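PDB 5T8V: putative uncharacterized protein from Chaetomium thermophilum, which probably loads cohesin onto chromatin as a member of the SCC2/Nipped-B family, this chain being its large, helical HEAT-repeat C-terminal part. Local coordinates for residues V31-A34 with I35-S39; A93-Q96 with T97-L100; G109-D112 with V113-W116; D442-I446 with M447-M451. One frame throughout, in Å; residues are numbered along the deposited sequence.

Contact 1 (V31-A34 with I35-S39); sequences VDRA and IAQKS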
ATOM      1  N   VAL A  31      -0.008 -78.895  20.299  1.00 34.90           N
ATOM      2  CA  VAL A  31      -1.136 -79.174  19.415  1.00 34.72           C
ATOM      3  C   VAL A  31      -1.555 -80.633  19.542  1.00 37.37           C
ATOM      4  O   VAL A  31      -2.750 -80.946  19.622  1.00 37.97           O
ATOM      5  CB  VAL A  31      -0.780 -78.810  17.960  1.00 33.44           C
ATOM      6  CG1 VAL A  31      -1.890 -79.233  17.005  1.00 33.75           C
ATOM      7  CG2 VAL A  31      -0.525 -77.315  17.834  1.00 30.96           C
ATOM      8  N   ASP A  32      -0.583 -81.548  19.561  1.00 39.36           N
ATOM      9  CA  ASP A  32      -0.905 -82.961  19.741  1.00 42.22           C
ATOM     10  C   ASP A  32      -1.712 -83.175  21.015  1.00 43.34           C
ATOM     11  O   ASP A  32      -2.736 -83.867  21.009  1.00 44.75           O
ATOM     12  CB  ASP A  32       0.377 -83.797  19.773  1.00 44.19           C
ATOM     13  CG  ASP A  32       0.953 -84.036  18.393  1.00 44.12           C
ATOM     14  OD1 ASP A  32       0.169 -84.275  17.451  1.00 44.07           O
ATOM     15  OD2 ASP A  32       2.193 -83.988  18.252  1.00 44.30           O
ATOM     16  N   ARG A  33      -1.260 -82.584  22.123  1.00 61.52           N
ATOM     17  CA  ARG A  33      -1.992 -82.713  23.379  1.00 63.71           C
ATOM     18  C   ARG A  33      -3.382 -82.103  23.268  1.00 62.18           C
ATOM     19  O   ARG A  33      -4.348 -82.632  23.831  1.00 62.89           O
ATOM     20  CB  ARG A  33      -1.209 -82.048  24.509  1.00 65.35           C
ATOM     21  CG  ARG A  33      -1.765 -82.318  25.897  1.00 69.25           C
ATOM     22  CD  ARG A  33      -1.383 -81.210  26.859  1.00 70.10           C
ATOM     23  NE  ARG A  33       0.004 -80.785  26.680  1.00 71.06           N
ATOM     24  CZ  ARG A  33       0.545 -79.723  27.270  1.00 70.54           C
ATOM     25  NH1 ARG A  33      -0.180 -78.965  28.083  1.00 69.89           N
ATOM     26  NH2 ARG A  33       1.815 -79.416  27.042  1.00 70.12           N
ATOM     27  N   ALA A  34      -3.505 -80.987  22.549  1.00 56.59           N
ATOM     28  CA  ALA A  34      -4.800 -80.339  22.396  1.00 55.41           C
ATOM     29  C   ALA A  34      -5.748 -81.138  21.511  1.00 56.71           C
ATOM     30  O   ALA A  34      -6.960 -80.919  21.576  1.00 57.83           O
ATOM     31  CB  ALA A  34      -4.620 -78.933  21.823  1.00 52.16           C
ATOM     32  N   ILE A  35      -5.230 -82.042  20.684  1.00 46.39           N
ATOM     33  CA  ILE A  35      -6.082 -82.904  19.865  1.00 47.32           C
ATOM     34  C   ILE A  35      -6.453 -84.177  20.613  1.00 50.64           C
ATOM     35  O   ILE A  35      -7.629 -84.546  20.680  1.00 51.96           O
ATOM     36  CB  ILE A  35      -5.387 -83.219  18.523  1.00 47.33           C
ATOM     37  CG1 ILE A  35      -5.266 -81.944  17.683  1.00 44.54           C
ATOM     38  CG2 ILE A  35      -6.162 -84.298  17.753  1.00 49.93           C
ATOM     39  CD1 ILE A  35      -4.503 -82.118  16.376  1.00 44.49           C
ATOM     40  N   ALA A  36      -5.460 -84.869  21.173  1.00 60.06           N
ATOM     41  CA  ALA A  36      -5.719 -86.051  21.987  1.00 62.76           C
ATOM     42  C   ALA A  36      -6.794 -85.727  23.013  1.00 62.92           C
ATOM     43  O   ALA A  36      -7.920 -86.228  22.925  1.00 64.52           O
ATOM     44  CB  ALA A  36      -4.438 -86.526  22.675  1.00 63.49           C
ATOM     45  N   GLN A  37      -6.456 -84.887  23.985  1.00 61.00           N
ATOM     46  CA  GLN A  37      -7.468 -84.299  24.848  1.00 61.30           C
ATOM     47  C   GLN A  37      -8.318 -83.333  24.034  1.00 60.85           C
ATOM     48  O   GLN A  37      -7.802 -82.577  23.208  1.00 59.68           O
ATOM     49  CB  GLN A  37      -6.810 -83.566  26.017  1.00 60.34           C
ATOM     50  CG  GLN A  37      -5.790 -84.393  26.793  1.00 62.47           C
ATOM     51  CD  GLN A  37      -4.884 -83.541  27.667  1.00 60.58           C
ATOM     52  OE1 GLN A  37      -3.712 -83.865  27.860  1.00 61.26           O
ATOM     53  NE2 GLN A  37      -5.420 -82.448  28.200  1.00 58.30           N
ATOM     54  N   LYS A  38      -9.631 -83.362  24.259  1.00 54.80           N
ATOM     55  CA  LYS A  38     -10.553 -82.506  23.521  1.00 54.27           C
ATOM     56  C   LYS A  38     -10.692 -81.119  24.143  1.00 52.69           C
ATOM     57  O   LYS A  38     -11.778 -80.529  24.092  1.00 52.30           O
ATOM     58  CB  LYS A  38     -11.923 -83.179  23.414  1.00 57.73           C
ATOM     59  CG  LYS A  38     -11.892 -84.593  22.847  1.00 61.43           C
ATOM     60  CD  LYS A  38     -11.227 -84.643  21.479  1.00 61.79           C
ATOM     61  CE  LYS A  38     -11.421 -86.001  20.815  1.00 65.65           C
ATOM     62  NZ  LYS A  38     -12.831 -86.222  20.385  1.00 67.01           N
ATOM     63  N   SER A  39      -9.619 -80.582  24.722  1.00 61.38           N
ATOM     64  CA  SER A  39      -9.651 -79.289  25.388  1.00 61.17           C
ATOM     65  C   SER A  39      -8.522 -78.415  24.863  1.00 62.20           C
ATOM     66  O   SER A  39      -7.533 -78.904  24.312  1.00 63.11           O
ATOM     67  CB  SER A  39      -9.526 -79.436  26.908  1.00 62.12           C
ATOM     68  OG  SER A  39      -8.265 -79.980  27.258  1.00 62.90           O
TER
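V31 and I35 stand side by side where helix 9-36 ends. The isoleucine's CB lies 3.7 Å from V31 O, and CG1, turned back beside the backbone N (chi1 -67°), comes to 3.3 Å from that same oxygen. CD1 carries the chain on to V31 CG1, 3.9 Å away, the apolar touch of the pair. Branched aliphatic residues suit this ridge because both also rest on A52 of strand 52-54, while V31 reaches Y85 and L89 of helix 81-96. Cut back to an alanine, I35 would lose CG1 and CD1, which is likely to leave V31 CG1 without this partner and a gap over A52. Beneath them, I35 N to V31 O (2.9 Å) and A36 N to D32 O (2.9 Å, 172°) hold the turn. The next bond, from Q37 N to R33 O, is already weak, and Q37 is the first residue to leave helical angles, the signs of a helix C-terminus. Its polar chain runs outward alongside R33, with OE1 3.2 Å from R33 CG. An i to i+4 apolar pair facing strands 44-46 and 52-54 and helix 81-96, with polar residues outside, is typical of an amphipathic helix.

Contact 2 (A93-Q96 with T97-L100); sequences ALRQ and TESL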
ATOM      1  N   ALA A  93      -5.851 -71.614  11.530  1.00 30.95           N
ATOM      2  CA  ALA A  93      -6.299 -70.454  12.294  1.00 28.91           C
ATOM      3  C   ALA A  93      -6.930 -69.400  11.393  1.00 27.99           C
ATOM      4  O   ALA A  93      -7.852 -68.693  11.814  1.00 27.00           O
ATOM      5  CB  ALA A  93      -5.131 -69.852  13.072  1.00 27.45           C
ATOM      6  N   LEU A  94      -6.454 -69.282  10.152  1.00 31.11           N
ATOM      7  CA  LEU A  94      -7.000 -68.285   9.239  1.00 32.28           C
ATOM      8  C   LEU A  94      -8.317 -68.746   8.625  1.00 34.94           C
ATOM      9  O   LEU A  94      -9.249 -67.946   8.480  1.00 35.87           O
ATOM     10  CB  LEU A  94      -5.978 -67.969   8.148  1.00 32.44           C
ATOM     11  CG  LEU A  94      -4.824 -67.090   8.630  1.00 31.77           C
ATOM     12  CD1 LEU A  94      -3.617 -67.197   7.709  1.00 32.61           C
ATOM     13  CD2 LEU A  94      -5.296 -65.653   8.737  1.00 30.76           C
ATOM     14  N   ARG A  95      -8.414 -70.025   8.257  1.00 33.63           N
ATOM     15  CA  ARG A  95      -9.677 -70.553   7.755  1.00 35.62           C
ATOM     16  C   ARG A  95     -10.761 -70.506   8.822  1.00 35.11           C
ATOM     17  O   ARG A  95     -11.949 -70.420   8.496  1.00 35.46           O
ATOM     18  CB  ARG A  95      -9.489 -71.986   7.252  1.00 38.74           C
ATOM     19  CG  ARG A  95      -8.794 -72.089   5.898  1.00 40.62           C
ATOM     20  CD  ARG A  95      -8.787 -73.518   5.364  1.00 44.04           C
ATOM     21  NE  ARG A  95      -7.845 -74.378   6.080  1.00 46.05           N
ATOM     22  CZ  ARG A  95      -8.143 -75.113   7.151  1.00 48.14           C
ATOM     23  NH1 ARG A  95      -9.370 -75.109   7.660  1.00 48.80           N
ATOM     24  NH2 ARG A  95      -7.202 -75.857   7.720  1.00 48.85           N
ATOM     25  N   GLN A  96     -10.378 -70.561  10.098  1.00 38.00           N
ATOM     26  CA  GLN A  96     -11.369 -70.498  11.167  1.00 39.52           C
ATOM     27  C   GLN A  96     -12.179 -69.208  11.089  1.00 39.15           C
ATOM     28  O   GLN A  96     -13.411 -69.228  11.193  1.00 40.26           O
ATOM     29  CB  GLN A  96     -10.679 -70.618  12.527  1.00 40.47           C
ATOM     30  CG  GLN A  96     -11.614 -70.481  13.724  1.00 41.96           C
ATOM     31  CD  GLN A  96     -12.678 -71.560  13.764  1.00 44.27           C
ATOM     32  OE1 GLN A  96     -12.554 -72.599  13.114  1.00 45.26           O
ATOM     33  NE2 GLN A  96     -13.735 -71.318  14.531  1.00 45.00           N
ATOM     34  N   THR A  97     -11.502 -68.074  10.897  1.00 40.00           N
ATOM     35  CA  THR A  97     -12.136 -66.762  10.962  1.00 40.73           C
ATOM     36  C   THR A  97     -12.304 -66.119   9.589  1.00 42.62           C
ATOM     37  O   THR A  97     -12.502 -64.903   9.501  1.00 42.58           O
ATOM     38  CB  THR A  97     -11.330 -65.834  11.873  1.00 38.09           C
ATOM     39  OG1 THR A  97     -10.006 -65.678  11.348  1.00 36.48           O
ATOM     40  CG2 THR A  97     -11.247 -66.398  13.284  1.00 38.16           C
ATOM     41  N   GLU A  98     -12.237 -66.904   8.511  1.00 51.64           N
ATOM     42  CA  GLU A  98     -12.323 -66.324   7.174  1.00 53.40           C
ATOM     43  C   GLU A  98     -13.697 -65.713   6.924  1.00 56.58           C
ATOM     44  O   GLU A  98     -13.803 -64.579   6.443  1.00 57.25           O
ATOM     45  CB  GLU A  98     -11.998 -67.384   6.120  1.00 54.60           C
ATOM     46  CG  GLU A  98     -12.952 -68.570   6.096  1.00 56.85           C
ATOM     47  CD  GLU A  98     -12.488 -69.670   5.164  1.00 58.10           C
ATOM     48  OE1 GLU A  98     -13.336 -70.475   4.725  1.00 59.84           O
ATOM     49  OE2 GLU A  98     -11.275 -69.725   4.865  1.00 57.20           O
ATOM     50  N   SER A  99     -14.762 -66.447   7.246  1.00 46.20           N
ATOM     51  CA  SER A  99     -16.122 -65.958   7.065  1.00 48.51           C
ATOM     52  C   SER A  99     -16.665 -65.256   8.301  1.00 48.17           C
ATOM     53  O   SER A  99     -17.717 -64.613   8.217  1.00 49.64           O
ATOM     54  CB  SER A  99     -17.054 -67.116   6.693  1.00 51.42           C
ATOM     55  OG  SER A  99     -16.643 -67.741   5.488  1.00 52.40           O
ATOM     56  N   LEU A 100     -15.980 -65.367   9.435  1.00 62.77           N
ATOM     57  CA  LEU A 100     -16.436 -64.733  10.662  1.00 62.54           C
ATOM     58  C   LEU A 100     -16.558 -63.223  10.481  1.00 62.46           C
ATOM     59  O   LEU A 100     -15.778 -62.593   9.761  1.00 61.64           O
ATOM     60  CB  LEU A 100     -15.468 -65.047  11.803  1.00 60.56           C
ATOM     61  CG  LEU A 100     -15.729 -64.367  13.147  1.00 59.99           C
ATOM     62  CD1 LEU A 100     -17.054 -64.824  13.733  1.00 62.08           C
ATOM     63  CD2 LEU A 100     -14.586 -64.648  14.107  1.00 58.50           C
TER
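T97 against Q96 and L94, and E98 against R95, make a short-range contact at the C-terminal end of helix 81-96, where the chain turns into the loop that leads to helix 112-117. The backbone link is slight: T97 N reaches L94 O over 3.3 Å in a weak bond, an i to i+3 closure of the kind met where an alpha helix runs out.

T97 is buried. Its OG1 is turned back toward the helix (chi1 61°) and lies 3.7 Å from both A93 O and L94 O, too far to be called bonds. Its methyl CG2 meets the aliphatic CG of Q96 at 4.1 Å, the two side chains crossing at about a right angle. Threonine suits the place because it shows a hydroxyl to the carbonyl end of the helix and also packs on A126 of helix 120-136. A glycine in its place would probably leave Q96 CG without the methyl and open a gap toward A126.

E98 lies back alongside the last turn, beside R95. Its CG comes 3.2 Å from R95 O, and OE2 lies 3.6 Å from R95 CG, so the carboxylate touches the aliphatic root of the arginine and not its charge. The guanidinium plane stands 87° from the carboxylate plane, and R95 NE makes its salt bridge to D91, one turn back. L94 and A93 pack on helices 149-172 and 120-136. This is a helix C-terminus in a predominantly helical HEAT-repeat array, with mostly small or apolar residues (A93, L94, T97) toward its neighbours.

Contact 3 (G109-D112 with V113-W116); sequences GAQD and VEQW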
ATOM      1  N   GLY A 109     -25.175 -53.149  22.436  1.00 50.64           N
ATOM      2  CA  GLY A 109     -25.317 -52.830  23.835  1.00 52.81           C
ATOM      3  C   GLY A 109     -24.225 -53.461  24.679  1.00 52.62           C
ATOM      4  O   GLY A 109     -23.279 -54.072  24.178  1.00 51.45           O
ATOM      5  N   ALA A 110     -24.380 -53.311  25.994  1.00 62.39           N
ATOM      6  CA  ALA A 110     -23.351 -53.774  26.915  1.00 61.27           C
ATOM      7  C   ALA A 110     -23.182 -55.288  26.893  1.00 60.41           C
ATOM      8  O   ALA A 110     -22.158 -55.786  27.372  1.00 59.73           O
ATOM      9  CB  ALA A 110     -23.672 -53.305  28.332  1.00 63.90           C
ATOM     10  N   GLN A 111     -24.152 -56.031  26.357  1.00 59.96           N
ATOM     11  CA  GLN A 111     -24.043 -57.484  26.297  1.00 60.35           C
ATOM     12  C   GLN A 111     -23.584 -57.998  24.941  1.00 57.55           C
ATOM     13  O   GLN A 111     -23.033 -59.104  24.872  1.00 55.58           O
ATOM     14  CB  GLN A 111     -25.384 -58.138  26.650  1.00 64.49           C
ATOM     15  CG  GLN A 111     -25.294 -59.651  26.788  1.00 66.13           C
ATOM     16  CD  GLN A 111     -26.519 -60.259  27.440  1.00 69.52           C
ATOM     17  OE1 GLN A 111     -27.476 -59.559  27.771  1.00 71.13           O
ATOM     18  NE2 GLN A 111     -26.492 -61.574  27.633  1.00 70.73           N
ATOM     19  N   ASP A 112     -23.795 -57.235  23.867  1.00 48.58           N
ATOM     20  CA  ASP A 112     -23.260 -57.635  22.569  1.00 46.58           C
ATOM     21  C   ASP A 112     -21.739 -57.685  22.595  1.00 42.72           C
ATOM     22  O   ASP A 112     -21.129 -58.497  21.887  1.00 40.94           O
ATOM     23  CB  ASP A 112     -23.742 -56.672  21.484  1.00 48.06           C
ATOM     24  CG  ASP A 112     -25.253 -56.561  21.433  1.00 51.67           C
ATOM     25  OD1 ASP A 112     -25.814 -55.713  22.159  1.00 53.35           O
ATOM     26  OD2 ASP A 112     -25.883 -57.322  20.667  1.00 52.91           O
ATOM     27  N   VAL A 113     -21.108 -56.836  23.411  1.00 40.47           N
ATOM     28  CA  VAL A 113     -19.656 -56.857  23.526  1.00 38.78           C
ATOM     29  C   VAL A 113     -19.179 -58.075  24.302  1.00 38.19           C
ATOM     30  O   VAL A 113     -18.023 -58.479  24.156  1.00 36.35           O
ATOM     31  CB  VAL A 113     -19.132 -55.568  24.190  1.00 38.81           C
ATOM     32  CG1 VAL A 113     -19.740 -54.333  23.532  1.00 38.78           C
ATOM     33  CG2 VAL A 113     -19.408 -55.575  25.688  1.00 41.41           C
ATOM     34  N   GLU A 114     -20.031 -58.660  25.147  1.00 50.91           N
ATOM     35  CA  GLU A 114     -19.656 -59.893  25.829  1.00 51.07           C
ATOM     36  C   GLU A 114     -19.603 -61.060  24.852  1.00 49.61           C
ATOM     37  O   GLU A 114     -18.663 -61.862  24.883  1.00 48.28           O
ATOM     38  CB  GLU A 114     -20.636 -60.194  26.960  1.00 54.26           C
ATOM     39  CG  GLU A 114     -20.222 -61.376  27.823  1.00 57.02           C
ATOM     40  CD  GLU A 114     -21.384 -61.993  28.573  1.00 62.35           C
ATOM     41  OE1 GLU A 114     -22.454 -61.352  28.661  1.00 64.44           O
ATOM     42  OE2 GLU A 114     -21.224 -63.128  29.072  1.00 63.87           O
ATOM     43  N   GLN A 115     -20.610 -61.174  23.986  1.00 49.96           N
ATOM     44  CA  GLN A 115     -20.574 -62.182  22.934  1.00 50.78           C
ATOM     45  C   GLN A 115     -19.465 -61.893  21.931  1.00 48.05           C
ATOM     46  O   GLN A 115     -18.918 -62.823  21.327  1.00 48.20           O
ATOM     47  CB  GLN A 115     -21.932 -62.243  22.236  1.00 54.92           C
ATOM     48  CG  GLN A 115     -21.966 -63.093  20.976  1.00 56.90           C
ATOM     49  CD  GLN A 115     -23.373 -63.262  20.432  1.00 61.27           C
ATOM     50  OE1 GLN A 115     -24.310 -63.545  21.181  1.00 64.99           O
ATOM     51  NE2 GLN A 115     -23.529 -63.079  19.126  1.00 60.94           N
ATOM     52  N   TRP A 116     -19.120 -60.617  21.748  1.00 38.42           N
ATOM     53  CA  TRP A 116     -18.027 -60.262  20.849  1.00 34.23           C
ATOM     54  C   TRP A 116     -16.677 -60.646  21.445  1.00 31.68           C
ATOM     55  O   TRP A 116     -15.776 -61.087  20.722  1.00 30.66           O
ATOM     56  CB  TRP A 116     -18.079 -58.763  20.550  1.00 33.71           C
ATOM     57  CG  TRP A 116     -16.998 -58.272  19.635  1.00 32.10           C
ATOM     58  CD1 TRP A 116     -16.922 -58.456  18.287  1.00 32.22           C
ATOM     59  CD2 TRP A 116     -15.847 -57.502  20.002  1.00 30.91           C
ATOM     60  NE1 TRP A 116     -15.792 -57.854  17.791  1.00 31.39           N
ATOM     61  CE2 TRP A 116     -15.116 -57.260  18.824  1.00 30.38           C
ATOM     62  CE3 TRP A 116     -15.364 -56.994  21.211  1.00 31.69           C
ATOM     63  CZ2 TRP A 116     -13.925 -56.536  18.820  1.00 29.54           C
ATOM     64  CZ3 TRP A 116     -14.184 -56.275  21.204  1.00 30.80           C
ATOM     65  CH2 TRP A 116     -13.479 -56.052  20.018  1.00 29.53           C
TER
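G109 and A110 meet V113 in the turn that starts the short helix 112-117. The polypeptide enters through a type I turn, with A110 and Q111 at its corners and a weak bond from D112 N to G109 O closing it. A side chain reinforces that turn. D112 reaches back so that OD1 accepts G109 N at 2.7 Å, the donor standing above the carboxylate plane (36° out of it). An aspartate suits the spot because its short arm can reach back to G109 N and pin the turn that precedes the helix.

V113 lies against the bend. CG1 lies 3.6 Å from G109 O and CG2 3.2 Å from A110 O, while the same branched side chain packs on L182 and A185 of helix 180-187. On the outer surface Q111 and E114 run side by side, with Q111 CG 3.8 Å from E114 OE1 and the amide and carboxylate planes only 17° apart.

Q111 O receives weak bonds from E114 N and Q115 N; W116 N to D112 O, 2.9 Å, is the first bond across the contact that is not weak. With CG anti to the backbone N (chi1 180°), the indole of W116 swings away from the turn; NE1 bonds to F102 O and the ring meets W108. The whole is a helix N-terminus entered through a type I turn, its first carboxylate folded back on the turn and its valine and tryptophan facing inward.

Contact 4 (D442-I446 with M447-M451); sequences DKSSI and MAKNM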
ATOM      1  N   ASP A 442       1.972 -12.438 -19.191  1.00 75.18           N
ATOM      2  CA  ASP A 442       0.792 -11.582 -19.231  1.00 78.09           C
ATOM      3  C   ASP A 442      -0.431 -12.280 -19.806  1.00 77.09           C
ATOM      4  O   ASP A 442      -1.541 -11.757 -19.660  1.00 77.46           O
ATOM      5  CB  ASP A 442       1.092 -10.316 -20.036  1.00 84.24           C
ATOM      6  CG  ASP A 442       2.049  -9.382 -19.318  1.00 85.70           C
ATOM      7  OD1 ASP A 442       2.914  -9.878 -18.564  1.00 83.91           O
ATOM      8  OD2 ASP A 442       1.932  -8.151 -19.502  1.00 87.30           O
ATOM      9  N   LYS A 443      -0.267 -13.436 -20.447  1.00 74.06           N
ATOM     10  CA  LYS A 443      -1.411 -14.219 -20.913  1.00 74.71           C
ATOM     11  C   LYS A 443      -1.983 -15.112 -19.819  1.00 71.06           C
ATOM     12  O   LYS A 443      -2.327 -16.269 -20.068  1.00 71.82           O
ATOM     13  CB  LYS A 443      -1.006 -15.043 -22.134  1.00 76.57           C
ATOM     14  CG  LYS A 443       0.092 -16.070 -21.880  1.00 75.27           C
ATOM     15  CD  LYS A 443       0.360 -16.916 -23.122  1.00 75.93           C
ATOM     16  CE  LYS A 443       1.586 -16.433 -23.886  1.00 76.27           C
ATOM     17  NZ  LYS A 443       1.836 -17.240 -25.115  1.00 77.31           N
ATOM     18  N   SER A 444      -2.094 -14.591 -18.598  1.00 50.57           N
ATOM     19  CA  SER A 444      -2.546 -15.351 -17.443  1.00 45.70           C
ATOM     20  C   SER A 444      -3.779 -14.689 -16.843  1.00 43.21           C
ATOM     21  O   SER A 444      -3.908 -13.462 -16.845  1.00 44.53           O
ATOM     22  CB  SER A 444      -1.437 -15.457 -16.388  1.00 43.69           C
ATOM     23  OG  SER A 444      -1.756 -16.425 -15.407  1.00 43.06           O
ATOM     24  N   SER A 445      -4.682 -15.515 -16.321  1.00 34.89           N
ATOM     25  CA  SER A 445      -5.965 -15.028 -15.841  1.00 36.34           C
ATOM     26  C   SER A 445      -5.787 -14.185 -14.578  1.00 35.52           C
ATOM     27  O   SER A 445      -4.729 -14.169 -13.945  1.00 33.59           O
ATOM     28  CB  SER A 445      -6.912 -16.195 -15.563  1.00 36.31           C
ATOM     29  OG  SER A 445      -6.426 -17.010 -14.514  1.00 33.96           O
ATOM     30  N   ILE A 446      -6.857 -13.475 -14.213  1.00 41.65           N
ATOM     31  CA  ILE A 446      -6.828 -12.642 -13.016  1.00 41.41           C
ATOM     32  C   ILE A 446      -6.857 -13.510 -11.765  1.00 40.39           C
ATOM     33  O   ILE A 446      -6.176 -13.217 -10.776  1.00 38.95           O
ATOM     34  CB  ILE A 446      -7.998 -11.640 -13.036  1.00 43.83           C
ATOM     35  CG1 ILE A 446      -7.990 -10.818 -14.332  1.00 46.05           C
ATOM     36  CG2 ILE A 446      -7.940 -10.720 -11.817  1.00 43.11           C
ATOM     37  CD1 ILE A 446      -6.712 -10.024 -14.572  1.00 45.31           C
ATOM     38  N   MET A 447      -7.650 -14.580 -11.782  1.00 56.84           N
ATOM     39  CA  MET A 447      -7.672 -15.500 -10.651  1.00 56.29           C
ATOM     40  C   MET A 447      -6.281 -16.059 -10.377  1.00 52.08           C
ATOM     41  O   MET A 447      -5.835 -16.107  -9.222  1.00 49.74           O
ATOM     42  CB  MET A 447      -8.665 -16.628 -10.932  1.00 59.29           C
ATOM     43  CG  MET A 447      -8.697 -17.733  -9.883  1.00 60.34           C
ATOM     44  SD  MET A 447      -9.938 -18.993 -10.245  1.00 64.02           S
ATOM     45  CE  MET A 447      -9.381 -19.595 -11.841  1.00 64.29           C
ATOM     46  N   ALA A 448      -5.571 -16.467 -11.432  1.00 30.53           N
ATOM     47  CA  ALA A 448      -4.256 -17.071 -11.259  1.00 28.32           C
ATOM     48  C   ALA A 448      -3.240 -16.054 -10.753  1.00 27.50           C
ATOM     49  O   ALA A 448      -2.431 -16.365  -9.870  1.00 25.72           O
ATOM     50  CB  ALA A 448      -3.791 -17.688 -12.578  1.00 28.43           C
ATOM     51  N   LYS A 449      -3.259 -14.836 -11.298  1.00 41.00           N
ATOM     52  CA  LYS A 449      -2.350 -13.800 -10.817  1.00 39.78           C
ATOM     53  C   LYS A 449      -2.625 -13.472  -9.356  1.00 37.47           C
ATOM     54  O   LYS A 449      -1.700 -13.376  -8.542  1.00 37.15           O
ATOM     55  CB  LYS A 449      -2.476 -12.544 -11.679  1.00 43.26           C
ATOM     56  CG  LYS A 449      -1.845 -12.654 -13.058  1.00 44.89           C
ATOM     57  CD  LYS A 449      -1.934 -11.325 -13.804  1.00 47.44           C
ATOM     58  CE  LYS A 449      -1.385 -11.428 -15.220  1.00 48.64           C
ATOM     59  NZ  LYS A 449       0.063 -11.778 -15.240  1.00 48.03           N
ATOM     60  N   ASN A 450      -3.900 -13.293  -9.005  1.00 29.30           N
ATOM     61  CA  ASN A 450      -4.253 -12.965  -7.628  1.00 29.18           C
ATOM     62  C   ASN A 450      -3.797 -14.056  -6.671  1.00 27.18           C
ATOM     63  O   ASN A 450      -3.207 -13.774  -5.622  1.00 26.23           O
ATOM     64  CB  ASN A 450      -5.760 -12.747  -7.517  1.00 31.25           C
ATOM     65  CG  ASN A 450      -6.234 -11.577  -8.341  1.00 33.47           C
ATOM     66  OD1 ASN A 450      -5.438 -10.904  -8.994  1.00 33.49           O
ATOM     67  ND2 ASN A 450      -7.537 -11.331  -8.327  1.00 35.53           N
ATOM     68  N   MET A 451      -4.066 -15.316  -7.014  1.00 26.67           N
ATOM     69  CA  MET A 451      -3.597 -16.414  -6.178  1.00 24.91           C
ATOM     70  C   MET A 451      -2.079 -16.382  -6.047  1.00 23.46           C
ATOM     71  O   MET A 451      -1.532 -16.493  -4.943  1.00 22.01           O
ATOM     72  CB  MET A 451      -4.056 -17.749  -6.761  1.00 24.83           C
ATOM     73  CG  MET A 451      -3.809 -18.935  -5.841  1.00 23.43           C
ATOM     74  SD  MET A 451      -4.074 -20.522  -6.644  1.00 23.75           S
ATOM     75  CE  MET A 451      -2.681 -20.559  -7.767  1.00 23.28           C
TER
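S445 and A448 meet in an N-cap at the start of helix 446-474. Hydrogen bonds come first. S445 OG accepts from A448 N at 3.2 Å, nearly straight at 155°, filling the place of the carbonyl that an amide in the first turn lacks. The hydroxyl gets there because OG sits between the backbone N and the carbonyl carbon (chi1 64°), and serine suits an N-cap for just this short reach. The backbone then takes over with K449 N to S445 O (3.1 Å) and N450 N to I446 O (2.9 Å). K449 NZ is carried to the loop before the helix, where it makes a hydrogen bond to N441 O; the long, flexible lysine spans that distance while its root stays on the helix.

Van der Waals contacts form the second group. A448 CB lies 3.3 Å from S445 OG and also touches S444 OG, a methyl small enough to lie close to both hydroxyls. The aliphatic chain of K449 lies back along the entering loop, with CG 3.4 Å from S445 O and CE 3.6 Å from S444 O. I446 CG2 rests 3.6 Å from N450 ND2, the two side chains crossing obliquely.

As for charge, D442 OD1 is near K449 NZ, at 4.8 Å, but not in contact.

Among the neighbours, A448 and M451 pack on helix 357-391, and M451 reaches helices 402-414 and 423-440 as well. S444 touches L438 of helix 423-440, while I446 and N450 meet Q625 in a loop.

The four contacts are all helix ends, two of each kind. Contacts 1 and 2 close helices 9-36 and 81-96; contacts 3 and 4 open helices 112-117 and 446-474. The first three gather near the N-terminal end, with centres 20 to 30 Å apart and without touching, whereas contact 4 lies nearer the middle, its centre about 77 Å from that of contact 1. Helix 81-96 carries contact 2 while packing on V31 of contact 1. Contacts 1 to 3 are partly buried and set mainly apolar residues inward, with T97 and W116 among the buried ones; contact 4 is a surface contact relying on a serine N-cap, backbone bonds and a lysine reaching back to the loop.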